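Local coordinates for protein regulator of nonsense transcripts 2 (Homo sapiens, PDB 4CEK) that acts as a nonsense-mediated mRNA decay factor, here represented by the second of its three MIF4G domains, an all-helical module, at residues D135-N146 and L175-M183; G87-L98 and K153-R163. All blocks are in the same frame, centred on the assembly; numbering follows the deposited sequence.

Interaction 1. Residues D135-N146 and L175-M183; sequences DKAAMDFCMNMN and LVATLHPCM
The thioether of Met183 comes up to the rim of the Phe141 ring, its SD 3.9 Å from Phe141 CE1 and 75° off the ring normal, so this Met-aromatic contact is made at the ring edge. Phe141 swings out with CG anti to its backbone N (chi1 -173°), which carries the ring to the sulfur, while the CB of Met145 lies over one ring face. The methionine chain bends at the CG-SD bond, and its methyl CE is pressed against the side-chain amide of Asn146, 3.2 Å from ND2. That amide is held from elsewhere: OD1 accepts from Arg151, and ND2 makes a weak bond to the carbonyl of Ala30. Next to this group the thiols of Cys142 and Cys182 face each other at 3.6 Å between their SG atoms, a packing contact and far longer than a disulfide.

Helix 131-144 and helix 169-179 belong to the array of helical hairpins that makes a MIF4G domain. Their short segments cross at -46° with axes 9.6 Å apart, and a small residue sits where the backbones come nearest. There the CB of Ala138 fits against Leu175, 3.5 Å from CD1, with the CG2 methyl of Thr178 and CD2 of Leu179 bordering it. Thr178 can offer this methyl because its hydroxyl turns back onto its own helix, bonded to the carbonyl of Arg174. At the end of the seam the carboxylate of Asp135 reaches across to helix 169-179, where OD2 forms a salt bridge with Arg174.

Interaction 2. Residues G87-L98 and K153-R163; sequences GDEAEDLTKKLL and KLVRALFIVPR
Thr94 lays its methyl against the aliphatic root of Arg156, with CG2 3.6 Å from Arg156 CB and nearly as close to CG. At chi1 -56° the two branches of the threonine part company: CG2 goes to the arginine, while OG1 turns back to donate to the carbonyl O of Ala90 at 2.8 Å. This hydroxyl and the backbone N-H of Thr94 reach that oxygen from opposite faces of its plane, so one carbonyl takes two bonds. Past the threonine, Arg156 continues extended, and its guanidinium crosses Leu97 at about a right angle, NH1 nearest Leu97 CB at 3.5 Å, with CD1 over one face.

Further along, the Phe159 ring meets Ala90 edge-on, CB lying 3.9 Å from CZ, while CG of Glu91 comes obliquely to CE2. Lys215 supplies a cation-pi partner to the same ring. The two helices run roughly antiparallel, 143° between their directions at an axis separation of 9.7 Å, and the contact packs helix 89-99 on helix 148-159, one of the helices of the antiparallel helical-repeat array of a MIF4G domain.

Ile160, the first residue past the end of its helix, spreads two branches over helix 89-99: CG2 sits 3.5 Å from the carbonyl O of Glu91, and CD1 meets CD1 of Leu98. The other methyl of Leu98, CD2, rests on CG of Lys153, so the two methyls of Leu98 divide between the aliphatic base of Lys153 and the tip of Ile160, about two turns further on. At the opposite end Asp88 caps helix 89-99: its OD1 accepts from the backbone N of Glu91 at 3.0 Å, with an N-H...O angle of 158°.

How the interactions relate
From the N terminus the chain first lays down 87-98, then 135-146, then 153-163 and finally 175-183, so the two contacts cross rather than nest. Interaction 2 closes a loop of 54 residues that contains helices 110-124 and 131-144; interaction 1 closes a shorter one of 28 residues that includes helix 148-159. That helix is shared ground: one side of it carries helix 89-99, while Leu154 and Leu158 face the other contact. Leu154 packs on Phe141 and Leu179, and Leu158 on Leu175 and Val176. Helix 148-159 is thus sandwiched between helix 89-99 and the pair formed by helices 131-144 and 169-179, with contact centres 20 Å apart.

Interaction 1. Residues D135-N146 and L175-M183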
loop_
_atom_site.group_PDB
_atom_site.type_symbol
_atom_site.label_atom_id
_atom_site.label_comp_id
_atom_site.label_asym_id
_atom_site.label_seq_id
_atom_site.Cartn_x
_atom_site.Cartn_y
_atom_site.Cartn_z
ATOM N N ASP A 135 7.301 -10.311 -11.040
ATOM C CA ASP A 135 8.586 -10.926 -10.669
ATOM C C ASP A 135 9.666 -10.706 -11.751
ATOM O O ASP A 135 10.816 -10.423 -11.433
ATOM C CB ASP A 135 8.406 -12.425 -10.368
ATOM C CG ASP A 135 7.653 -12.692 -9.024
ATOM O OD1 ASP A 135 7.358 -11.722 -8.299
ATOM O OD2 ASP A 135 7.366 -13.872 -8.684
ATOM N N LYS A 136 9.294 -10.801 -13.024
ATOM C CA LYS A 136 10.229 -10.497 -14.125
ATOM C C LYS A 136 10.732 -9.064 -14.055
ATOM O O LYS A 136 11.928 -8.797 -14.239
ATOM C CB LYS A 136 9.587 -10.744 -15.500
ATOM C CG LYS A 136 9.697 -12.187 -15.972
ATOM C CD LYS A 136 8.800 -12.483 -17.181
ATOM C CE LYS A 136 8.832 -13.962 -17.574
ATOM N NZ LYS A 136 7.469 -14.534 -17.791
ATOM N N ALA A 137 9.806 -8.148 -13.803
ATOM C CA ALA A 137 10.128 -6.727 -13.683
ATOM C C ALA A 137 11.177 -6.488 -12.591
ATOM O O ALA A 137 12.099 -5.672 -12.757
ATOM C CB ALA A 137 8.858 -5.924 -13.412
ATOM N N ALA A 138 11.027 -7.205 -11.482
ATOM C CA ALA A 138 11.984 -7.166 -10.400
ATOM C C ALA A 138 13.369 -7.679 -10.831
ATOM O O ALA A 138 14.387 -7.098 -10.452
ATOM C CB ALA A 138 11.477 -7.970 -9.214
ATOM N N MET A 139 13.425 -8.769 -11.589
ATOM C CA MET A 139 14.725 -9.308 -12.029
ATOM C C MET A 139 15.374 -8.329 -12.996
ATOM O O MET A 139 16.554 -8.001 -12.869
ATOM C CB MET A 139 14.570 -10.699 -12.636
ATOM C CG MET A 139 14.374 -11.793 -11.589
ATOM S SD MET A 139 13.997 -13.481 -12.170
ATOM C CE MET A 139 12.383 -13.290 -12.912
ATOM N N ASP A 140 14.576 -7.812 -13.920
ATOM C CA ASP A 140 15.048 -6.842 -14.902
ATOM C C ASP A 140 15.636 -5.596 -14.231
ATOM O O ASP A 140 16.713 -5.124 -14.597
ATOM C CB ASP A 140 13.891 -6.474 -15.856
ATOM C CG ASP A 140 14.308 -5.556 -16.980
ATOM O OD1 ASP A 140 15.528 -5.436 -17.234
ATOM O OD2 ASP A 140 13.413 -4.953 -17.634
ATOM N N PHE A 141 14.926 -5.054 -13.250
ATOM C CA PHE A 141 15.376 -3.840 -12.566
ATOM C C PHE A 141 16.649 -4.117 -11.764
ATOM O O PHE A 141 17.606 -3.356 -11.790
ATOM C CB PHE A 141 14.280 -3.316 -11.628
ATOM C CG PHE A 141 14.613 -2.009 -11.024
ATOM C CD1 PHE A 141 15.346 -1.955 -9.869
ATOM C CD2 PHE A 141 14.280 -0.829 -11.665
ATOM C CE1 PHE A 141 15.722 -0.731 -9.318
ATOM C CE2 PHE A 141 14.655 0.397 -11.127
ATOM C CZ PHE A 141 15.371 0.438 -9.936
ATOM N N CYS A 142 16.639 -5.227 -11.052
ATOM C CA CYS A 142 17.719 -5.582 -10.149
ATOM C C CYS A 142 19.059 -5.841 -10.889
ATOM O O CYS A 142 20.133 -5.705 -10.309
ATOM C CB CYS A 142 17.293 -6.811 -9.340
ATOM S SG CYS A 142 18.103 -6.981 -7.753
ATOM N N MET A 143 18.981 -6.180 -12.171
ATOM C CA MET A 143 20.138 -6.607 -12.939
ATOM C C MET A 143 20.653 -5.604 -13.956
ATOM O O MET A 143 21.820 -5.679 -14.321
ATOM C CB MET A 143 19.804 -7.889 -13.687
ATOM C CG MET A 143 19.836 -9.121 -12.805
ATOM S SD MET A 143 20.763 -10.422 -13.612
ATOM C CE MET A 143 22.361 -9.642 -13.905
ATOM N N ASN A 144 19.802 -4.696 -14.437
ATOM C CA ASN A 144 20.205 -3.753 -15.485
ATOM C C ASN A 144 20.067 -2.279 -15.134
ATOM O O ASN A 144 20.520 -1.410 -15.903
ATOM C CB ASN A 144 19.401 -4.040 -16.752
ATOM C CG ASN A 144 19.294 -5.524 -17.035
ATOM O OD1 ASN A 144 20.243 -6.268 -16.819
ATOM N ND2 ASN A 144 18.138 -5.963 -17.491
ATOM N N MET A 145 19.443 -1.975 -13.995
ATOM C CA MET A 145 18.982 -0.594 -13.748
ATOM C C MET A 145 19.222 -0.076 -12.350
ATOM O O MET A 145 18.961 1.085 -12.093
ATOM C CB MET A 145 17.482 -0.461 -14.032
ATOM C CG MET A 145 17.014 -1.183 -15.275
ATOM S SD MET A 145 15.239 -1.092 -15.474
ATOM C CE MET A 145 15.086 0.658 -15.687
ATOM N N ASN A 146 19.707 -0.917 -11.456
ATOM C CA ASN A 146 19.903 -0.512 -10.085
ATOM C C ASN A 146 20.931 0.634 -9.940
ATOM O O ASN A 146 22.084 0.535 -10.335
ATOM C CB ASN A 146 20.297 -1.710 -9.239
ATOM C CG ASN A 146 20.154 -1.431 -7.775
ATOM O OD1 ASN A 146 19.622 -0.388 -7.400
ATOM N ND2 ASN A 146 20.614 -2.353 -6.933
ATOM N N LEU A 175 6.467 -6.330 -5.886
ATOM C CA LEU A 175 7.716 -5.759 -6.395
ATOM C C LEU A 175 8.561 -5.246 -5.234
ATOM O O LEU A 175 9.678 -5.713 -5.025
ATOM C CB LEU A 175 7.423 -4.600 -7.369
ATOM C CG LEU A 175 8.611 -4.048 -8.180
ATOM C CD1 LEU A 175 9.325 -5.164 -8.955
ATOM C CD2 LEU A 175 8.096 -2.986 -9.126
ATOM N N VAL A 176 7.975 -4.334 -4.437
ATOM C CA VAL A 176 8.682 -3.695 -3.347
ATOM C C VAL A 176 9.221 -4.736 -2.378
ATOM O O VAL A 176 10.375 -4.673 -1.989
ATOM C CB VAL A 176 7.797 -2.674 -2.622
ATOM C CG1 VAL A 176 8.444 -2.265 -1.304
ATOM C CG2 VAL A 176 7.533 -1.464 -3.525
ATOM N N ALA A 177 8.406 -5.719 -2.018
ATOM C CA ALA A 177 8.830 -6.706 -1.029
ATOM C C ALA A 177 9.871 -7.661 -1.612
ATOM O O ALA A 177 10.674 -8.257 -0.884
ATOM C CB ALA A 177 7.636 -7.479 -0.517
ATOM N N THR A 178 9.823 -7.842 -2.919
ATOM C CA THR A 178 10.763 -8.734 -3.600
ATOM C C THR A 178 12.160 -8.070 -3.728
ATOM O O THR A 178 13.178 -8.727 -3.615
ATOM C CB THR A 178 10.226 -9.136 -4.987
ATOM O OG1 THR A 178 8.984 -9.846 -4.834
ATOM C CG2 THR A 178 11.216 -10.019 -5.690
ATOM N N LEU A 179 12.173 -6.763 -3.947
ATOM C CA LEU A 179 13.384 -5.987 -3.981
ATOM C C LEU A 179 14.024 -5.762 -2.606
ATOM O O LEU A 179 15.235 -5.600 -2.502
ATOM C CB LEU A 179 13.099 -4.637 -4.658
ATOM C CG LEU A 179 12.744 -4.766 -6.146
ATOM C CD1 LEU A 179 12.434 -3.407 -6.769
ATOM C CD2 LEU A 179 13.893 -5.444 -6.870
ATOM N N HIS A 180 13.226 -5.775 -1.552
ATOM C CA HIS A 180 13.669 -5.281 -0.239
ATOM C C HIS A 180 14.906 -5.937 0.326
ATOM O O HIS A 180 15.752 -5.258 0.920
ATOM C CB HIS A 180 12.515 -5.402 0.757
ATOM C CG HIS A 180 12.879 -5.049 2.170
ATOM N ND1 HIS A 180 13.113 -3.783 2.565
ATOM C CD2 HIS A 180 13.042 -5.850 3.294
ATOM C CE1 HIS A 180 13.390 -3.768 3.876
ATOM N NE2 HIS A 180 13.350 -5.036 4.324
ATOM N N PRO A 181 15.035 -7.264 0.172
ATOM C CA PRO A 181 16.207 -7.923 0.747
ATOM C C PRO A 181 17.563 -7.531 0.124
ATOM O O PRO A 181 18.595 -7.834 0.719
ATOM C CB PRO A 181 15.907 -9.417 0.512
ATOM C CG PRO A 181 14.407 -9.479 0.472
ATOM C CD PRO A 181 14.071 -8.258 -0.340
ATOM N N CYS A 182 17.575 -6.864 -1.028
ATOM C CA CYS A 182 18.818 -6.418 -1.611
ATOM C C CYS A 182 18.842 -4.961 -2.097
ATOM O O CYS A 182 19.779 -4.549 -2.753
ATOM C CB CYS A 182 19.175 -7.354 -2.745
ATOM S SG CYS A 182 18.130 -7.103 -4.163
ATOM N N MET A 183 17.802 -4.198 -1.778
ATOM C CA MET A 183 17.788 -2.727 -1.853
ATOM C C MET A 183 16.593 -2.253 -0.994
ATOM O O MET A 183 15.565 -1.765 -1.482
ATOM C CB MET A 183 17.648 -2.222 -3.284
ATOM C CG MET A 183 16.433 -2.729 -4.029
ATOM S SD MET A 183 16.325 -2.041 -5.683
ATOM C CE MET A 183 17.582 -3.122 -6.414
#

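Interaction 2. Residues G87-L98 and K153-R163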
loop_
_atom_site.group_PDB
_atom_site.type_symbol
_atom_site.label_atom_id
_atom_site.label_comp_id
_atom_site.label_asym_id
_atom_site.label_seq_id
_atom_site.Cartn_x
_atom_site.Cartn_y
_atom_site.Cartn_z
ATOM N N GLY A 87 -5.563 12.682 -8.489
ATOM C CA GLY A 87 -4.964 12.240 -7.237
ATOM C C GLY A 87 -4.989 13.334 -6.177
ATOM O O GLY A 87 -5.890 14.182 -6.172
ATOM N N ASP A 88 -3.995 13.300 -5.280
ATOM C CA ASP A 88 -3.802 14.338 -4.244
ATOM C C ASP A 88 -2.631 15.265 -4.577
ATOM O O ASP A 88 -1.918 15.068 -5.575
ATOM C CB ASP A 88 -3.614 13.714 -2.845
ATOM C CG ASP A 88 -2.735 12.453 -2.852
ATOM O OD1 ASP A 88 -1.777 12.364 -3.635
ATOM O OD2 ASP A 88 -3.018 11.532 -2.059
ATOM N N GLU A 89 -2.463 16.291 -3.742
ATOM C CA GLU A 89 -1.316 17.206 -3.813
ATOM C C GLU A 89 0.015 16.438 -3.795
ATOM O O GLU A 89 0.934 16.794 -4.513
ATOM C CB GLU A 89 -1.341 18.196 -2.640
ATOM C CG GLU A 89 -2.483 19.206 -2.658
ATOM C CD GLU A 89 -3.681 18.823 -1.784
ATOM O OE1 GLU A 89 -4.184 17.673 -1.873
ATOM O OE2 GLU A 89 -4.138 19.701 -1.017
ATOM N N ALA A 90 0.088 15.372 -2.995
ATOM C CA ALA A 90 1.313 14.571 -2.831
ATOM C C ALA A 90 1.748 13.927 -4.154
ATOM O O ALA A 90 2.913 13.999 -4.527
ATOM C CB ALA A 90 1.114 13.501 -1.760
ATOM N N GLU A 91 0.798 13.319 -4.858
ATOM C CA GLU A 91 1.039 12.737 -6.183
ATOM C C GLU A 91 1.336 13.769 -7.259
ATOM O O GLU A 91 2.113 13.486 -8.155
ATOM C CB GLU A 91 -0.152 11.877 -6.623
ATOM C CG GLU A 91 -0.241 10.572 -5.851
ATOM C CD GLU A 91 -1.625 9.960 -5.872
ATOM O OE1 GLU A 91 -2.267 9.903 -6.953
ATOM O OE2 GLU A 91 -2.057 9.543 -4.783
ATOM N N ASP A 92 0.699 14.941 -7.195
ATOM C CA ASP A 92 0.994 16.004 -8.150
ATOM C C ASP A 92 2.441 16.497 -8.000
ATOM O O ASP A 92 3.174 16.610 -8.984
ATOM C CB ASP A 92 0.042 17.195 -7.971
ATOM C CG ASP A 92 0.279 18.302 -9.021
ATOM O OD1 ASP A 92 -0.186 18.169 -10.185
ATOM O OD2 ASP A 92 0.950 19.297 -8.676
ATOM N N LEU A 93 2.811 16.815 -6.765
ATOM C CA LEU A 93 4.170 17.214 -6.420
ATOM C C LEU A 93 5.190 16.146 -6.817
ATOM O O LEU A 93 6.184 16.456 -7.456
ATOM C CB LEU A 93 4.260 17.500 -4.917
ATOM C CG LEU A 93 5.627 17.803 -4.314
ATOM C CD1 LEU A 93 6.407 18.848 -5.124
ATOM C CD2 LEU A 93 5.411 18.253 -2.870
ATOM N N THR A 94 4.935 14.889 -6.448
ATOM C CA THR A 94 5.798 13.786 -6.879
ATOM C C THR A 94 5.917 13.668 -8.415
ATOM O O THR A 94 7.018 13.434 -8.933
ATOM C CB THR A 94 5.350 12.439 -6.281
ATOM O OG1 THR A 94 5.315 12.554 -4.860
ATOM C CG2 THR A 94 6.314 11.296 -6.676
ATOM N N LYS A 95 4.795 13.825 -9.127
ATOM C CA LYS A 95 4.773 13.703 -10.592
ATOM C C LYS A 95 5.623 14.786 -11.265
ATOM O O LYS A 95 6.285 14.521 -12.283
ATOM C CB LYS A 95 3.340 13.775 -11.136
ATOM C CG LYS A 95 3.246 13.516 -12.632
ATOM C CD LYS A 95 1.804 13.487 -13.122
ATOM C CE LYS A 95 1.739 13.226 -14.627
ATOM N NZ LYS A 95 0.344 13.258 -15.164
ATOM N N LYS A 96 5.594 15.998 -10.707
ATOM C CA LYS A 96 6.390 17.107 -11.236
ATOM C C LYS A 96 7.888 16.926 -10.975
ATOM O O LYS A 96 8.709 17.337 -11.799
ATOM C CB LYS A 96 5.870 18.454 -10.703
ATOM C CG LYS A 96 4.794 19.051 -11.609
ATOM C CD LYS A 96 3.568 19.557 -10.872
ATOM C CE LYS A 96 2.476 19.968 -11.852
ATOM N NZ LYS A 96 2.063 18.865 -12.771
ATOM N N LEU A 97 8.243 16.310 -9.846
ATOM C CA LEU A 97 9.645 15.981 -9.566
ATOM C C LEU A 97 10.166 14.971 -10.611
ATOM O O LEU A 97 11.275 15.129 -11.121
ATOM C CB LEU A 97 9.840 15.466 -8.123
ATOM C CG LEU A 97 9.540 16.468 -6.984
ATOM C CD1 LEU A 97 9.743 15.890 -5.579
ATOM C CD2 LEU A 97 10.369 17.735 -7.163
ATOM N N LEU A 98 9.357 13.958 -10.937
ATOM C CA LEU A 98 9.694 12.971 -11.981
ATOM C C LEU A 98 9.898 13.632 -13.339
ATOM O O LEU A 98 10.884 13.359 -14.019
ATOM C CB LEU A 98 8.599 11.900 -12.124
ATOM C CG LEU A 98 8.678 10.569 -11.379
ATOM C CD1 LEU A 98 7.578 9.650 -11.891
ATOM C CD2 LEU A 98 10.018 9.882 -11.545
ATOM N N LYS A 153 13.486 7.093 -8.766
ATOM C CA LYS A 153 12.486 7.153 -9.816
ATOM C C LYS A 153 11.489 6.006 -9.676
ATOM O O LYS A 153 10.316 6.216 -9.896
ATOM C CB LYS A 153 13.141 7.149 -11.196
ATOM C CG LYS A 153 13.337 8.542 -11.786
ATOM C CD LYS A 153 14.342 8.578 -12.945
ATOM C CE LYS A 153 13.754 9.210 -14.219
ATOM N NZ LYS A 153 13.378 10.664 -14.140
ATOM N N LEU A 154 11.945 4.809 -9.327
ATOM C CA LEU A 154 11.040 3.676 -9.148
ATOM C C LEU A 154 10.021 4.008 -8.054
ATOM O O LEU A 154 8.830 4.023 -8.301
ATOM C CB LEU A 154 11.790 2.408 -8.749
ATOM C CG LEU A 154 10.909 1.187 -8.466
ATOM C CD1 LEU A 154 9.875 0.959 -9.568
ATOM C CD2 LEU A 154 11.712 -0.073 -8.154
ATOM N N VAL A 155 10.520 4.329 -6.862
ATOM C CA VAL A 155 9.696 4.692 -5.706
ATOM C C VAL A 155 8.626 5.705 -6.109
ATOM O O VAL A 155 7.450 5.545 -5.790
ATOM C CB VAL A 155 10.571 5.245 -4.566
ATOM C CG1 VAL A 155 9.725 6.023 -3.580
ATOM C CG2 VAL A 155 11.325 4.137 -3.860
ATOM N N ARG A 156 9.018 6.707 -6.870
ATOM C CA ARG A 156 8.097 7.762 -7.226
ATOM C C ARG A 156 7.061 7.311 -8.249
ATOM O O ARG A 156 5.908 7.754 -8.218
ATOM C CB ARG A 156 8.864 8.985 -7.732
ATOM C CG ARG A 156 9.682 9.666 -6.646
ATOM C CD ARG A 156 10.558 10.779 -7.218
ATOM N NE ARG A 156 11.652 11.124 -6.315
ATOM C CZ ARG A 156 12.431 12.207 -6.423
ATOM N NH1 ARG A 156 12.264 13.090 -7.393
ATOM N NH2 ARG A 156 13.391 12.410 -5.539
ATOM N N ALA A 157 7.454 6.422 -9.151
ATOM C CA ALA A 157 6.494 5.852 -10.108
ATOM C C ALA A 157 5.529 4.906 -9.412
ATOM O O ALA A 157 4.357 4.879 -9.749
ATOM C CB ALA A 157 7.190 5.141 -11.262
ATOM N N LEU A 158 6.007 4.122 -8.458
ATOM C CA LEU A 158 5.117 3.294 -7.643
ATOM C C LEU A 158 4.099 4.160 -6.868
ATOM O O LEU A 158 2.932 3.826 -6.815
ATOM C CB LEU A 158 5.924 2.434 -6.691
ATOM C CG LEU A 158 6.896 1.474 -7.363
ATOM C CD1 LEU A 158 7.547 0.576 -6.333
ATOM C CD2 LEU A 158 6.139 0.641 -8.386
ATOM N N PHE A 159 4.526 5.311 -6.341
ATOM C CA PHE A 159 3.678 6.121 -5.464
ATOM C C PHE A 159 2.561 6.825 -6.240
ATOM O O PHE A 159 1.464 7.047 -5.702
ATOM C CB PHE A 159 4.529 7.144 -4.699
ATOM C CG PHE A 159 3.733 8.082 -3.829
ATOM C CD1 PHE A 159 3.325 7.693 -2.553
ATOM C CD2 PHE A 159 3.405 9.354 -4.272
ATOM C CE1 PHE A 159 2.609 8.557 -1.736
ATOM C CE2 PHE A 159 2.694 10.222 -3.463
ATOM C CZ PHE A 159 2.294 9.829 -2.177
ATOM N N ILE A 160 2.821 7.190 -7.495
ATOM C CA ILE A 160 1.778 7.843 -8.292
ATOM C C ILE A 160 0.919 6.852 -9.076
ATOM O O ILE A 160 0.322 7.260 -10.052
ATOM C CB ILE A 160 2.290 8.960 -9.256
ATOM C CG1 ILE A 160 3.264 8.408 -10.293
ATOM C CG2 ILE A 160 2.927 10.109 -8.482
ATOM C CD1 ILE A 160 3.788 9.466 -11.243
ATOM N N VAL A 161 0.836 5.583 -8.671
ATOM C CA VAL A 161 -0.232 4.701 -9.190
ATOM C C VAL A 161 -1.538 5.489 -9.305
ATOM O O VAL A 161 -1.941 6.144 -8.353
ATOM C CB VAL A 161 -0.597 3.489 -8.293
ATOM C CG1 VAL A 161 -0.138 2.194 -8.902
ATOM C CG2 VAL A 161 -0.108 3.638 -6.864
ATOM N N PRO A 162 -2.198 5.440 -10.466
ATOM C CA PRO A 162 -3.512 6.107 -10.547
ATOM C C PRO A 162 -4.635 5.393 -9.736
ATOM O O PRO A 162 -4.646 4.156 -9.625
ATOM C CB PRO A 162 -3.811 6.084 -12.038
ATOM C CG PRO A 162 -3.059 4.902 -12.557
ATOM C CD PRO A 162 -1.805 4.812 -11.740
ATOM N N ARG A 163 -5.562 6.176 -9.175
ATOM C CA ARG A 163 -6.700 5.623 -8.396
ATOM C C ARG A 163 -7.582 4.650 -9.191
ATOM O O ARG A 163 -8.222 3.775 -8.618
ATOM C CB ARG A 163 -7.581 6.749 -7.816
ATOM C CG ARG A 163 -8.421 7.522 -8.837
ATOM C CD ARG A 163 -9.323 8.572 -8.183
ATOM N NE ARG A 163 -9.725 9.600 -9.150
ATOM C CZ ARG A 163 -9.198 10.823 -9.246
ATOM N NH1 ARG A 163 -8.234 11.244 -8.423
ATOM N NH2 ARG A 163 -9.647 11.653 -10.179
#